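Local coordinates for biliverdin reductase (Synechocystis sp., PDB 5B3V), which probably catalyses the NADP(H)-dependent reduction of biliverdin to bilirubin, with the dinucleotide held by a Rossmann-fold domain, at residues A[75-80]-A[98-103]; A[105-110]-A[128-133]; A[171-176]-A[215-220]. All blocks are in the same frame, centred on the assembly; numbering follows the deposited sequence.

Contact 1 (A[75-80]-A[98-103]); sequences IDLVLI and GKHVVL
Lys99 lies against Ile75, Asp76 and Val78 where two parallel strands, 77-80 and 100-103, begin to pair. Its CB sits beside Asp76 O and, 4.0 Å away, Val78 CG2. CG stays over the same Val78 methyl. The chain then turns about the CB-CG bond (chi2 -57°) and runs extended from there. That turn carries CD and CE to Ile75, with CE 3.9 Å from Ile75 CG1. The tip closes the path: Lys99 NZ donates to Ile75 O at 2.9 Å, nearly in line with the carbonyl. A second carbonyl, Asp72 O, also takes NZ.

Past this point the pairing is a regular parallel ladder. His100 N bonds Asp76 O, and Val78 N bonds His100 O at 2.7 Å. Val102 N then bonds Val78 O, and Ile80 N reaches Val102 O with an N-H...O angle of 173°. The strands and the intervening helix 87-96 form a right-handed beta-alpha-beta crossover of the Rossmann fold. On the face toward that helix, Ile80 CD1 meets Val101 CG1 at 3.7 Å, and Leu103 CD2 lies alongside Ile80. On the other face Leu77 CD1 packs on His100 CB, and Leu79 CD1 on Val102 CG1 at 3.8 Å.

The Asp76 carboxylate makes its salt bridge with Arg15, outside the two segments. Across the join itself the bonds go to backbone oxygens, with apolar packing on both faces, and one buried amine is held by main-chain oxygens rather than by a carboxylate.

Contact 2 (A[105-110]-A[128-133]); sequences YPLALT and LHVEHI. With NAP (NADP nicotinamide-adenine-dinucleotide phosphate), chain E.
Tyr105 and Leu107 pack on Val130, Glu131 and His132 in a buried side-chain contact without a direct hydrogen bond, at the C-terminal edge of the Rossmann sheet. The loop after strand 100-104 here covers the end of strand 128-131, beside the NADP. Glu104, Tyr105 and cis-Pro106 fall where many Gfo/Idh/MocA enzymes carry a Glu-Lys-Pro motif.

The apolar part is made by Val130, whose two methyls divide the work. CG1 touches Tyr105 CB at 3.7 Å, while CG2 meets Leu107 CB at 3.8 Å. Leu107 CD1 reaches on to Leu128 CD1.

Tyr105 CG stands between its own N and C (chi1 68°), which lays one face of the ring against the nicotinamide and turns its edge to Glu131. The nicotinamide atom C6N lies 3.8 Å above the ring plane, over its centre. Glu131 O meets the ring edge in plane, 3.3 Å from Tyr105 CD2. The His132 ring is nearly parallel to the tyrosine ring but slid aside, with planes 19° apart, and its face lies against Tyr105 CB. Tyr105 OH is hydrogen-bonded to Ser187 and to a biliverdin, so this one residue touches both ligands of the presumed active site. Tyr105 O lies 2.9 Å from the ribose O3D of NADP.

Glu131 is bent at chi2 (-82°), and its OE2 accepts Ile133 N at 2.8 Å through the anti lone pair.

Contact 3 (A[171-176]-A[215-220]); sequences WTYHHQ and EYFRAC. With NAP (NADP nicotinamide-adenine-dinucleotide phosphate), chain E.
Tyr173, His175 and Phe217 form an aromatic cluster in the C-terminal alpha/beta domain, where the start of helix 175-178 meets the start of strand 217-228.

Two backbone bonds frame it. Phe217 N donates to Tyr173 O at 2.9 Å, and His175 N to Glu215 O at 3.2 Å. His174 and Tyr216 are bridged between them.

The rings meet in several ways. Phe217 turns its edge to the face of His175, its CD2 lying 3.4 Å above the centre of the imidazole. Its own face covers the Tyr173 backbone, where CA makes a CH-pi contact 3.9 Å from the Phe217 centroid. The Tyr173 and Phe217 rings meet obliquely, while Phe217 O lies in plane at the Tyr173 ring edge. A serine in place of Phe217 would probably open a gap between Tyr173 and His175 and set the imidazole freer to turn. Separately, His174 points its edge at the face of Tyr216, with planes 83° apart.

Two polar side-chain ends are held by other parts of the chain. His174 ND1 caps the helix at Gln177 N, and Tyr173 OH bonds Gln164.

At the cofactor side, Trp171 NE1 donates to the phosphate oxygen O2A of NADP at 3.0 Å.

From the N terminus, contact 1 comes first: it closes the loop that runs through helix 87-96. Contact 2 follows at once and closes the next one, through helix 111-124. The two share a sheet, since strand 100-104 pairs with 77-80 on one side and with 128-131 on the other; Leu103 N and O probably bond His129 O and Glu131 N. Contact 3 comes last and closes a longer excursion of helices and strand 199-210 within the second domain. All three are in series, with none nested or crossed. Contacts 2 and 3 meet at Leu109 and Gln176, and both touch NADP, so the cofactor lies between the two domains.

Contact 1 (A[75-80]-A[98-103])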
loop_
_atom_site.group_PDB
_atom_site.type_symbol
_atom_site.label_atom_id
_atom_site.label_comp_id
_atom_site.label_asym_id
_atom_site.label_seq_id
_atom_site.Cartn_x
_atom_site.Cartn_y
_atom_site.Cartn_z
ATOM N N ILE A 75 -5.381 23.828 -7.661
ATOM C CA ILE A 75 -5.684 22.444 -7.331
ATOM C C ILE A 75 -6.164 22.395 -5.886
ATOM O O ILE A 75 -5.708 23.158 -5.028
ATOM C CB ILE A 75 -4.488 21.488 -7.549
ATOM C CG1 ILE A 75 -3.475 21.595 -6.409
ATOM C CG2 ILE A 75 -3.813 21.775 -8.878
ATOM C CD1 ILE A 75 -2.263 20.721 -6.604
ATOM N N ASP A 76 -7.121 21.502 -5.629
ATOM C CA ASP A 76 -7.648 21.302 -4.287
ATOM C C ASP A 76 -7.123 20.045 -3.617
ATOM O O ASP A 76 -7.216 19.936 -2.391
ATOM C CB ASP A 76 -9.180 21.230 -4.311
ATOM C CG ASP A 76 -9.795 22.260 -5.225
ATOM O OD1 ASP A 76 -9.744 23.458 -4.879
ATOM O OD2 ASP A 76 -10.336 21.873 -6.282
ATOM N N LEU A 77 -6.578 19.102 -4.383
ATOM C CA LEU A 77 -6.185 17.807 -3.847
ATOM C C LEU A 77 -4.910 17.340 -4.528
ATOM O O LEU A 77 -4.803 17.392 -5.756
ATOM C CB LEU A 77 -7.307 16.777 -4.041
ATOM C CG LEU A 77 -7.153 15.380 -3.431
ATOM C CD1 LEU A 77 -8.488 14.878 -2.906
ATOM C CD2 LEU A 77 -6.592 14.389 -4.442
ATOM N N VAL A 78 -3.949 16.884 -3.730
ATOM C CA VAL A 78 -2.707 16.314 -4.236
ATOM C C VAL A 78 -2.806 14.801 -4.138
ATOM O O VAL A 78 -3.158 14.263 -3.081
ATOM C CB VAL A 78 -1.489 16.836 -3.453
ATOM C CG1 VAL A 78 -0.232 16.072 -3.846
ATOM C CG2 VAL A 78 -1.307 18.326 -3.678
ATOM N N LEU A 79 -2.507 14.111 -5.233
ATOM C CA LEU A 79 -2.456 12.656 -5.248
ATOM C C LEU A 79 -1.006 12.223 -5.379
ATOM O O LEU A 79 -0.363 12.495 -6.398
ATOM C CB LEU A 79 -3.292 12.069 -6.382
ATOM C CG LEU A 79 -3.370 10.547 -6.274
ATOM C CD1 LEU A 79 -4.816 10.093 -6.296
ATOM C CD2 LEU A 79 -2.562 9.870 -7.372
ATOM N N ILE A 80 -0.506 11.542 -4.358
ATOM C CA ILE A 80 0.900 11.180 -4.260
ATOM C C ILE A 80 1.015 9.709 -4.641
ATOM O O ILE A 80 0.670 8.820 -3.858
ATOM C CB ILE A 80 1.450 11.461 -2.862
ATOM C CG1 ILE A 80 1.389 12.964 -2.582
ATOM C CG2 ILE A 80 2.868 10.949 -2.731
ATOM C CD1 ILE A 80 1.577 13.328 -1.134
ATOM N N GLY A 98 -2.529 23.581 2.376
ATOM C CA GLY A 98 -3.975 23.527 2.446
ATOM C C GLY A 98 -4.651 22.631 1.433
ATOM O O GLY A 98 -5.788 22.906 1.038
ATOM N N LYS A 99 -3.991 21.560 1.006
ATOM C CA LYS A 99 -4.561 20.627 0.046
ATOM C C LYS A 99 -5.002 19.344 0.737
ATOM O O LYS A 99 -4.410 18.913 1.731
ATOM C CB LYS A 99 -3.557 20.279 -1.056
ATOM C CG LYS A 99 -2.821 21.461 -1.660
ATOM C CD LYS A 99 -3.779 22.490 -2.235
ATOM C CE LYS A 99 -3.024 23.552 -3.024
ATOM N NZ LYS A 99 -3.879 24.713 -3.409
ATOM N N HIS A 100 -6.051 18.730 0.196
ATOM C CA HIS A 100 -6.356 17.351 0.545
ATOM C C HIS A 100 -5.279 16.442 -0.039
ATOM O O HIS A 100 -4.795 16.664 -1.151
ATOM C CB HIS A 100 -7.731 16.947 0.016
ATOM C CG HIS A 100 -8.845 17.848 0.453
ATOM N ND1 HIS A 100 -9.399 17.798 1.716
ATOM C CD2 HIS A 100 -9.520 18.815 -0.213
ATOM C CE1 HIS A 100 -10.362 18.699 1.809
ATOM N NE2 HIS A 100 -10.456 19.329 0.653
ATOM N N VAL A 101 -4.889 15.421 0.716
ATOM C CA VAL A 101 -3.787 14.554 0.315
ATOM C C VAL A 101 -4.273 13.112 0.291
ATOM O O VAL A 101 -4.657 12.565 1.331
ATOM C CB VAL A 101 -2.567 14.698 1.242
ATOM C CG1 VAL A 101 -1.487 13.704 0.847
ATOM C CG2 VAL A 101 -2.022 16.117 1.186
ATOM N N VAL A 102 -4.252 12.503 -0.893
ATOM C CA VAL A 102 -4.437 11.068 -1.061
ATOM C C VAL A 102 -3.084 10.455 -1.388
ATOM O O VAL A 102 -2.378 10.933 -2.285
ATOM C CB VAL A 102 -5.461 10.755 -2.166
ATOM C CG1 VAL A 102 -5.344 9.300 -2.613
ATOM C CG2 VAL A 102 -6.870 11.053 -1.688
ATOM N N LEU A 103 -2.720 9.397 -0.669
ATOM C CA LEU A 103 -1.447 8.721 -0.869
ATOM C C LEU A 103 -1.671 7.255 -1.201
ATOM O O LEU A 103 -2.583 6.616 -0.669
ATOM C CB LEU A 103 -0.545 8.817 0.368
ATOM C CG LEU A 103 0.118 10.142 0.738
ATOM C CD1 LEU A 103 -0.255 10.538 2.153
ATOM C CD2 LEU A 103 1.628 10.028 0.596
HETATM O O HOH W 1 -8.425 21.831 -0.560
#

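Contact 2 (A[105-110]-A[128-133])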
loop_
_atom_site.group_PDB
_atom_site.type_symbol
_atom_site.label_atom_id
_atom_site.label_comp_id
_atom_site.label_asym_id
_atom_site.label_seq_id
_atom_site.Cartn_x
_atom_site.Cartn_y
_atom_site.Cartn_z
ATOM N N TYR A 105 0.029 3.739 -0.481
ATOM C CA TYR A 105 0.825 3.314 0.671
ATOM C C TYR A 105 2.284 3.085 0.263
ATOM O O TYR A 105 2.558 2.741 -0.885
ATOM C CB TYR A 105 0.227 2.055 1.323
ATOM C CG TYR A 105 0.294 0.766 0.521
ATOM C CD1 TYR A 105 1.491 0.075 0.365
ATOM C CD2 TYR A 105 -0.855 0.213 -0.030
ATOM C CE1 TYR A 105 1.550 -1.105 -0.349
ATOM C CE2 TYR A 105 -0.807 -0.970 -0.740
ATOM C CZ TYR A 105 0.397 -1.622 -0.898
ATOM O OH TYR A 105 0.447 -2.798 -1.606
ATOM N N PRO A 106 3.228 3.279 1.201
ATOM C CA PRO A 106 3.035 3.650 2.606
ATOM C C PRO A 106 2.766 5.134 2.814
ATOM O O PRO A 106 3.126 5.956 1.969
ATOM C CB PRO A 106 4.366 3.256 3.245
ATOM C CG PRO A 106 5.353 3.498 2.162
ATOM C CD PRO A 106 4.656 3.101 0.883
ATOM N N LEU A 107 2.115 5.456 3.933
ATOM C CA LEU A 107 1.960 6.843 4.357
ATOM C C LEU A 107 3.308 7.555 4.377
ATOM O O LEU A 107 3.494 8.594 3.733
ATOM C CB LEU A 107 1.297 6.873 5.737
ATOM C CG LEU A 107 1.249 8.170 6.544
ATOM C CD1 LEU A 107 0.574 9.281 5.761
ATOM C CD2 LEU A 107 0.537 7.938 7.871
ATOM N N ALA A 108 4.266 6.988 5.103
ATOM C CA ALA A 108 5.630 7.490 5.136
ATOM C C ALA A 108 6.557 6.301 5.351
ATOM O O ALA A 108 6.107 5.161 5.506
ATOM C CB ALA A 108 5.801 8.557 6.222
ATOM N N LEU A 109 7.861 6.567 5.348
ATOM C CA LEU A 109 8.845 5.511 5.546
ATOM C C LEU A 109 9.194 5.285 7.010
ATOM O O LEU A 109 9.899 4.319 7.317
ATOM C CB LEU A 109 10.123 5.814 4.760
ATOM C CG LEU A 109 10.026 5.600 3.250
ATOM C CD1 LEU A 109 11.359 5.886 2.581
ATOM C CD2 LEU A 109 9.559 4.187 2.942
ATOM N N THR A 110 8.729 6.146 7.914
ATOM C CA THR A 110 8.906 5.957 9.346
ATOM C C THR A 110 7.587 6.221 10.058
ATOM O O THR A 110 6.771 7.026 9.601
ATOM C CB THR A 110 9.992 6.881 9.926
ATOM O OG1 THR A 110 9.667 8.248 9.638
ATOM C CG2 THR A 110 11.359 6.549 9.343
ATOM N N LEU A 128 -6.597 13.362 4.775
ATOM C CA LEU A 128 -5.363 12.589 4.653
ATOM C C LEU A 128 -5.763 11.121 4.575
ATOM O O LEU A 128 -6.053 10.495 5.600
ATOM C CB LEU A 128 -4.421 12.846 5.822
ATOM C CG LEU A 128 -3.135 12.018 5.817
ATOM C CD1 LEU A 128 -2.370 12.234 4.523
ATOM C CD2 LEU A 128 -2.271 12.365 7.015
ATOM N N HIS A 129 -5.787 10.580 3.361
ATOM C CA HIS A 129 -6.200 9.206 3.118
ATOM C C HIS A 129 -5.055 8.431 2.485
ATOM O O HIS A 129 -4.418 8.913 1.542
ATOM C CB HIS A 129 -7.430 9.157 2.209
ATOM C CG HIS A 129 -7.710 7.798 1.648
ATOM N ND1 HIS A 129 -8.202 6.761 2.413
ATOM C CD2 HIS A 129 -7.554 7.302 0.397
ATOM C CE1 HIS A 129 -8.345 5.689 1.655
ATOM N NE2 HIS A 129 -7.958 5.990 0.429
ATOM N N VAL A 130 -4.792 7.239 3.012
ATOM C CA VAL A 130 -3.849 6.301 2.416
ATOM C C VAL A 130 -4.643 5.197 1.736
ATOM O O VAL A 130 -5.518 4.575 2.352
ATOM C CB VAL A 130 -2.883 5.720 3.463
ATOM C CG1 VAL A 130 -1.942 4.714 2.809
ATOM C CG2 VAL A 130 -2.094 6.835 4.127
ATOM N N GLU A 131 -4.349 4.966 0.462
ATOM C CA GLU A 131 -5.006 3.903 -0.280
ATOM C C GLU A 131 -4.507 2.543 0.195
ATOM O O GLU A 131 -3.317 2.358 0.464
ATOM C CB GLU A 131 -4.756 4.087 -1.779
ATOM C CG GLU A 131 -4.848 2.825 -2.632
ATOM C CD GLU A 131 -3.571 2.004 -2.609
ATOM O OE1 GLU A 131 -2.482 2.595 -2.743
ATOM O OE2 GLU A 131 -3.659 0.773 -2.436
ATOM N N HIS A 132 -5.433 1.579 0.292
ATOM C CA HIS A 132 -5.105 0.200 0.669
ATOM C C HIS A 132 -5.986 -0.737 -0.160
ATOM O O HIS A 132 -7.013 -1.233 0.308
ATOM C CB HIS A 132 -5.287 -0.033 2.165
ATOM C CG HIS A 132 -4.193 0.551 3.002
ATOM N ND1 HIS A 132 -3.057 -0.157 3.338
ATOM C CD2 HIS A 132 -4.057 1.774 3.568
ATOM C CE1 HIS A 132 -2.270 0.605 4.075
ATOM N NE2 HIS A 132 -2.853 1.780 4.229
ATOM N N ILE A 133 -5.560 -0.990 -1.401
ATOM C CA ILE A 133 -6.331 -1.826 -2.316
ATOM C C ILE A 133 -6.277 -3.304 -1.965
ATOM O O ILE A 133 -7.093 -4.077 -2.480
ATOM C CB ILE A 133 -5.866 -1.630 -3.774
ATOM C CG1 ILE A 133 -4.370 -1.920 -3.918
ATOM C CG2 ILE A 133 -6.198 -0.225 -4.257
ATOM C CD1 ILE A 133 -3.856 -1.783 -5.340
HETATM P PA NAP E . 5.926 3.100 -10.857
HETATM O O1A NAP E . 5.002 2.598 -11.895
HETATM O O2A NAP E . 7.362 2.776 -10.952
HETATM O O5B NAP E . 5.783 4.708 -10.837
HETATM C C5B NAP E . 6.637 5.630 -10.156
HETATM C C4B NAP E . 6.606 7.050 -10.785
HETATM O O4B NAP E . 7.991 6.942 -10.291
HETATM C C3B NAP E . 7.093 7.650 -12.140
HETATM O O3B NAP E . 6.847 9.060 -12.170
HETATM C C2B NAP E . 8.536 7.317 -11.946
HETATM O O2B NAP E . 9.495 7.878 -12.892
HETATM C C1B NAP E . 8.630 8.134 -10.655
HETATM N N9A NAP E . 10.002 8.027 -10.153
HETATM C C8A NAP E . 10.800 6.980 -10.340
HETATM N N7A NAP E . 11.974 7.265 -9.785
HETATM C C5A NAP E . 11.911 8.496 -9.280
HETATM C C6A NAP E . 12.822 9.223 -8.631
HETATM N N6A NAP E . 14.004 8.642 -8.443
HETATM N N1A NAP E . 12.565 10.464 -8.193
HETATM C C2A NAP E . 11.296 11.001 -8.430
HETATM N N3A NAP E . 10.356 10.216 -9.115
HETATM C C4A NAP E . 10.698 8.987 -9.543
HETATM O O3 NAP E . 5.425 2.539 -9.421
HETATM P PN NAP E . 3.936 2.376 -8.810
HETATM O O1N NAP E . 3.715 0.946 -8.514
HETATM O O2N NAP E . 2.992 3.109 -9.679
HETATM O O5D NAP E . 4.033 3.161 -7.405
HETATM C C5D NAP E . 3.608 4.459 -7.002
HETATM C C4D NAP E . 3.640 4.490 -5.443
HETATM O O4D NAP E . 2.719 3.340 -5.696
HETATM C C3D NAP E . 4.351 3.660 -4.338
HETATM O O3D NAP E . 3.928 4.119 -3.053
HETATM C C2D NAP E . 3.771 2.327 -4.629
HETATM O O2D NAP E . 4.110 1.398 -3.594
HETATM C C1D NAP E . 2.368 2.792 -4.432
HETATM N N1N NAP E . 1.452 1.657 -4.663
HETATM C C2N NAP E . 1.425 1.062 -5.922
HETATM C C3N NAP E . 0.573 -0.006 -6.164
HETATM C C7N NAP E . 0.535 -0.584 -7.423
HETATM O O7N NAP E . 1.317 -0.247 -8.307
HETATM N N7N NAP E . -0.371 -1.534 -7.568
HETATM C C4N NAP E . -0.279 -0.472 -5.168
HETATM C C5N NAP E . -0.253 0.115 -3.910
HETATM C C6N NAP E . 0.605 1.180 -3.656
HETATM P P2B NAP E . 9.672 7.557 -14.444
HETATM O O1X NAP E . 11.135 7.534 -14.566
HETATM O O2X NAP E . 8.988 6.271 -14.638
HETATM O O3X NAP E . 9.010 8.708 -15.101
#

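Contact 3 (A[171-176]-A[215-220])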
loop_
_atom_site.group_PDB
_atom_site.type_symbol
_atom_site.label_atom_id
_atom_site.label_comp_id
_atom_site.label_asym_id
_atom_site.label_seq_id
_atom_site.Cartn_x
_atom_site.Cartn_y
_atom_site.Cartn_z
ATOM N N TRP A 171 13.419 2.007 -8.936
ATOM C CA TRP A 171 13.259 2.539 -7.585
ATOM C C TRP A 171 12.856 1.463 -6.580
ATOM O O TRP A 171 13.212 1.559 -5.399
ATOM C CB TRP A 171 12.241 3.681 -7.586
ATOM C CG TRP A 171 10.800 3.251 -7.605
ATOM C CD1 TRP A 171 10.033 2.997 -8.707
ATOM C CD2 TRP A 171 9.946 3.047 -6.469
ATOM N NE1 TRP A 171 8.761 2.640 -8.327
ATOM C CE2 TRP A 171 8.681 2.664 -6.958
ATOM C CE3 TRP A 171 10.130 3.147 -5.085
ATOM C CZ2 TRP A 171 7.605 2.378 -6.112
ATOM C CZ3 TRP A 171 9.057 2.864 -4.244
ATOM C CH2 TRP A 171 7.814 2.484 -4.764
ATOM N N THR A 172 12.129 0.431 -7.020
ATOM C CA THR A 172 11.678 -0.605 -6.094
ATOM C C THR A 172 12.808 -1.505 -5.606
ATOM O O THR A 172 12.582 -2.311 -4.699
ATOM C CB THR A 172 10.587 -1.468 -6.734
ATOM O OG1 THR A 172 11.001 -1.896 -8.037
ATOM C CG2 THR A 172 9.281 -0.693 -6.834
ATOM N N TYR A 173 14.005 -1.388 -6.180
ATOM C CA TYR A 173 15.179 -2.116 -5.714
ATOM C C TYR A 173 16.237 -1.184 -5.133
ATOM O O TYR A 173 17.403 -1.569 -5.019
ATOM C CB TYR A 173 15.765 -2.957 -6.848
ATOM C CG TYR A 173 14.958 -4.199 -7.157
ATOM C CD1 TYR A 173 13.752 -4.117 -7.834
ATOM C CD2 TYR A 173 15.404 -5.454 -6.762
ATOM C CE1 TYR A 173 13.011 -5.249 -8.114
ATOM C CE2 TYR A 173 14.672 -6.594 -7.038
ATOM C CZ TYR A 173 13.476 -6.484 -7.715
ATOM O OH TYR A 173 12.740 -7.612 -7.995
ATOM N N HIS A 174 15.847 0.030 -4.756
ATOM C CA HIS A 174 16.754 1.035 -4.218
ATOM C C HIS A 174 16.482 1.208 -2.728
ATOM O O HIS A 174 15.336 1.437 -2.329
ATOM C CB HIS A 174 16.580 2.367 -4.951
ATOM C CG HIS A 174 17.538 3.431 -4.514
ATOM N ND1 HIS A 174 17.359 4.165 -3.360
ATOM C CD2 HIS A 174 18.684 3.884 -5.076
ATOM C CE1 HIS A 174 18.352 5.024 -3.230
ATOM N NE2 HIS A 174 19.171 4.873 -4.256
ATOM N N HIS A 175 17.534 1.117 -1.911
ATOM C CA HIS A 175 17.349 1.114 -0.459
ATOM C C HIS A 175 16.683 2.400 0.034
ATOM O O HIS A 175 15.744 2.355 0.837
ATOM C CB HIS A 175 18.693 0.892 0.245
ATOM C CG HIS A 175 19.130 -0.543 0.294
ATOM N ND1 HIS A 175 20.088 -1.062 -0.553
ATOM C CD2 HIS A 175 18.754 -1.563 1.102
ATOM C CE1 HIS A 175 20.278 -2.339 -0.273
ATOM N NE2 HIS A 175 19.480 -2.669 0.727
ATOM N N GLN A 176 17.146 3.559 -0.444
ATOM C CA GLN A 176 16.632 4.834 0.053
ATOM C C GLN A 176 15.256 5.170 -0.517
ATOM O O GLN A 176 14.383 5.657 0.210
ATOM C CB GLN A 176 17.622 5.953 -0.273
ATOM C CG GLN A 176 18.802 6.025 0.671
ATOM C CD GLN A 176 18.459 6.756 1.953
ATOM O OE1 GLN A 176 18.414 7.985 1.982
ATOM N NE2 GLN A 176 18.199 6.004 3.018
ATOM N N GLU A 215 23.730 0.621 -3.901
ATOM C CA GLU A 215 22.688 1.543 -3.629
ATOM C C GLU A 215 21.415 0.797 -3.924
ATOM O O GLU A 215 20.387 1.078 -3.400
ATOM C CB GLU A 215 22.823 2.607 -4.680
ATOM C CG GLU A 215 22.486 4.015 -4.331
ATOM C CD GLU A 215 23.189 4.981 -5.249
ATOM O OE1 GLU A 215 23.819 4.582 -6.224
ATOM O OE2 GLU A 215 23.117 6.168 -4.966
ATOM N N TYR A 216 21.592 -0.093 -4.882
ATOM C CA TYR A 216 20.563 -1.016 -5.318
ATOM C C TYR A 216 20.844 -2.392 -4.735
ATOM O O TYR A 216 21.982 -2.726 -4.393
ATOM C CB TYR A 216 20.510 -1.098 -6.844
ATOM C CG TYR A 216 20.001 0.159 -7.505
ATOM C CD1 TYR A 216 18.648 0.346 -7.740
ATOM C CD2 TYR A 216 20.879 1.169 -7.885
ATOM C CE1 TYR A 216 18.178 1.499 -8.332
ATOM C CE2 TYR A 216 20.421 2.326 -8.478
ATOM C CZ TYR A 216 19.068 2.486 -8.701
ATOM O OH TYR A 216 18.589 3.633 -9.292
ATOM N N PHE A 217 19.793 -3.194 -4.629
ATOM C CA PHE A 217 19.927 -4.596 -4.253
ATOM C C PHE A 217 19.289 -5.462 -5.326
ATOM O O PHE A 217 18.264 -5.093 -5.904
ATOM C CB PHE A 217 19.304 -4.896 -2.872
ATOM C CG PHE A 217 17.868 -4.456 -2.733
ATOM C CD1 PHE A 217 16.828 -5.256 -3.178
ATOM C CD2 PHE A 217 17.561 -3.249 -2.123
ATOM C CE1 PHE A 217 15.514 -4.847 -3.041
ATOM C CE2 PHE A 217 16.249 -2.836 -1.980
ATOM C CZ PHE A 217 15.226 -3.635 -2.440
ATOM N N ARG A 218 19.899 -6.615 -5.591
ATOM C CA ARG A 218 19.316 -7.526 -6.564
ATOM C C ARG A 218 18.241 -8.413 -5.956
ATOM O O ARG A 218 17.418 -8.963 -6.698
ATOM C CB ARG A 218 20.408 -8.385 -7.213
ATOM C CG ARG A 218 21.310 -9.115 -6.232
ATOM C CD ARG A 218 22.611 -9.546 -6.897
ATOM N NE ARG A 218 23.290 -10.609 -6.161
ATOM C CZ ARG A 218 23.128 -11.906 -6.401
ATOM N NH1 ARG A 218 22.303 -12.307 -7.362
ATOM N NH2 ARG A 218 23.788 -12.803 -5.682
ATOM N N ALA A 219 18.216 -8.548 -4.631
ATOM C CA ALA A 219 17.201 -9.347 -3.957
ATOM C C ALA A 219 17.144 -8.970 -2.484
ATOM O O ALA A 219 18.092 -8.408 -1.926
ATOM C CB ALA A 219 17.469 -10.849 -4.113
ATOM N N CYS A 220 16.007 -9.289 -1.868
ATOM C CA CYS A 220 15.813 -9.091 -0.441
ATOM C C CYS A 220 14.839 -10.139 0.075
ATOM O O CYS A 220 13.885 -10.518 -0.611
ATOM C CB CYS A 220 15.295 -7.682 -0.117
ATOM S SG CYS A 220 13.646 -7.293 -0.746
HETATM P PA NAP E . 5.926 3.100 -10.857
HETATM O O1A NAP E . 5.002 2.598 -11.895
HETATM O O2A NAP E . 7.362 2.776 -10.952
HETATM O O5B NAP E . 5.783 4.708 -10.837
HETATM C C5B NAP E . 6.637 5.630 -10.156
HETATM C C4B NAP E . 6.606 7.050 -10.785
HETATM O O4B NAP E . 7.991 6.942 -10.291
HETATM C C3B NAP E . 7.093 7.650 -12.140
HETATM O O3B NAP E . 6.847 9.060 -12.170
HETATM C C2B NAP E . 8.536 7.317 -11.946
HETATM O O2B NAP E . 9.495 7.878 -12.892
HETATM C C1B NAP E . 8.630 8.134 -10.655
HETATM N N9A NAP E . 10.002 8.027 -10.153
HETATM C C8A NAP E . 10.800 6.980 -10.340
HETATM N N7A NAP E . 11.974 7.265 -9.785
HETATM C C5A NAP E . 11.911 8.496 -9.280
HETATM C C6A NAP E . 12.822 9.223 -8.631
HETATM N N6A NAP E . 14.004 8.642 -8.443
HETATM N N1A NAP E . 12.565 10.464 -8.193
HETATM C C2A NAP E . 11.296 11.001 -8.430
HETATM N N3A NAP E . 10.356 10.216 -9.115
HETATM C C4A NAP E . 10.698 8.987 -9.543
HETATM O O3 NAP E . 5.425 2.539 -9.421
HETATM P PN NAP E . 3.936 2.376 -8.810
HETATM O O1N NAP E . 3.715 0.946 -8.514
HETATM O O2N NAP E . 2.992 3.109 -9.679
HETATM O O5D NAP E . 4.033 3.161 -7.405
HETATM C C5D NAP E . 3.608 4.459 -7.002
HETATM C C4D NAP E . 3.640 4.490 -5.443
HETATM O O4D NAP E . 2.719 3.340 -5.696
HETATM C C3D NAP E . 4.351 3.660 -4.338
HETATM O O3D NAP E . 3.928 4.119 -3.053
HETATM C C2D NAP E . 3.771 2.327 -4.629
HETATM O O2D NAP E . 4.110 1.398 -3.594
HETATM C C1D NAP E . 2.368 2.792 -4.432
HETATM N N1N NAP E . 1.452 1.657 -4.663
HETATM C C2N NAP E . 1.425 1.062 -5.922
HETATM C C3N NAP E . 0.573 -0.006 -6.164
HETATM C C7N NAP E . 0.535 -0.584 -7.423
HETATM O O7N NAP E . 1.317 -0.247 -8.307
HETATM N N7N NAP E . -0.371 -1.534 -7.568
HETATM C C4N NAP E . -0.279 -0.472 -5.168
HETATM C C5N NAP E . -0.253 0.115 -3.910
HETATM C C6N NAP E . 0.605 1.180 -3.656
HETATM P P2B NAP E . 9.672 7.557 -14.444
HETATM O O1X NAP E . 11.135 7.534 -14.566
HETATM O O2X NAP E . 8.988 6.271 -14.638
HETATM O O3X NAP E . 9.010 8.708 -15.101
#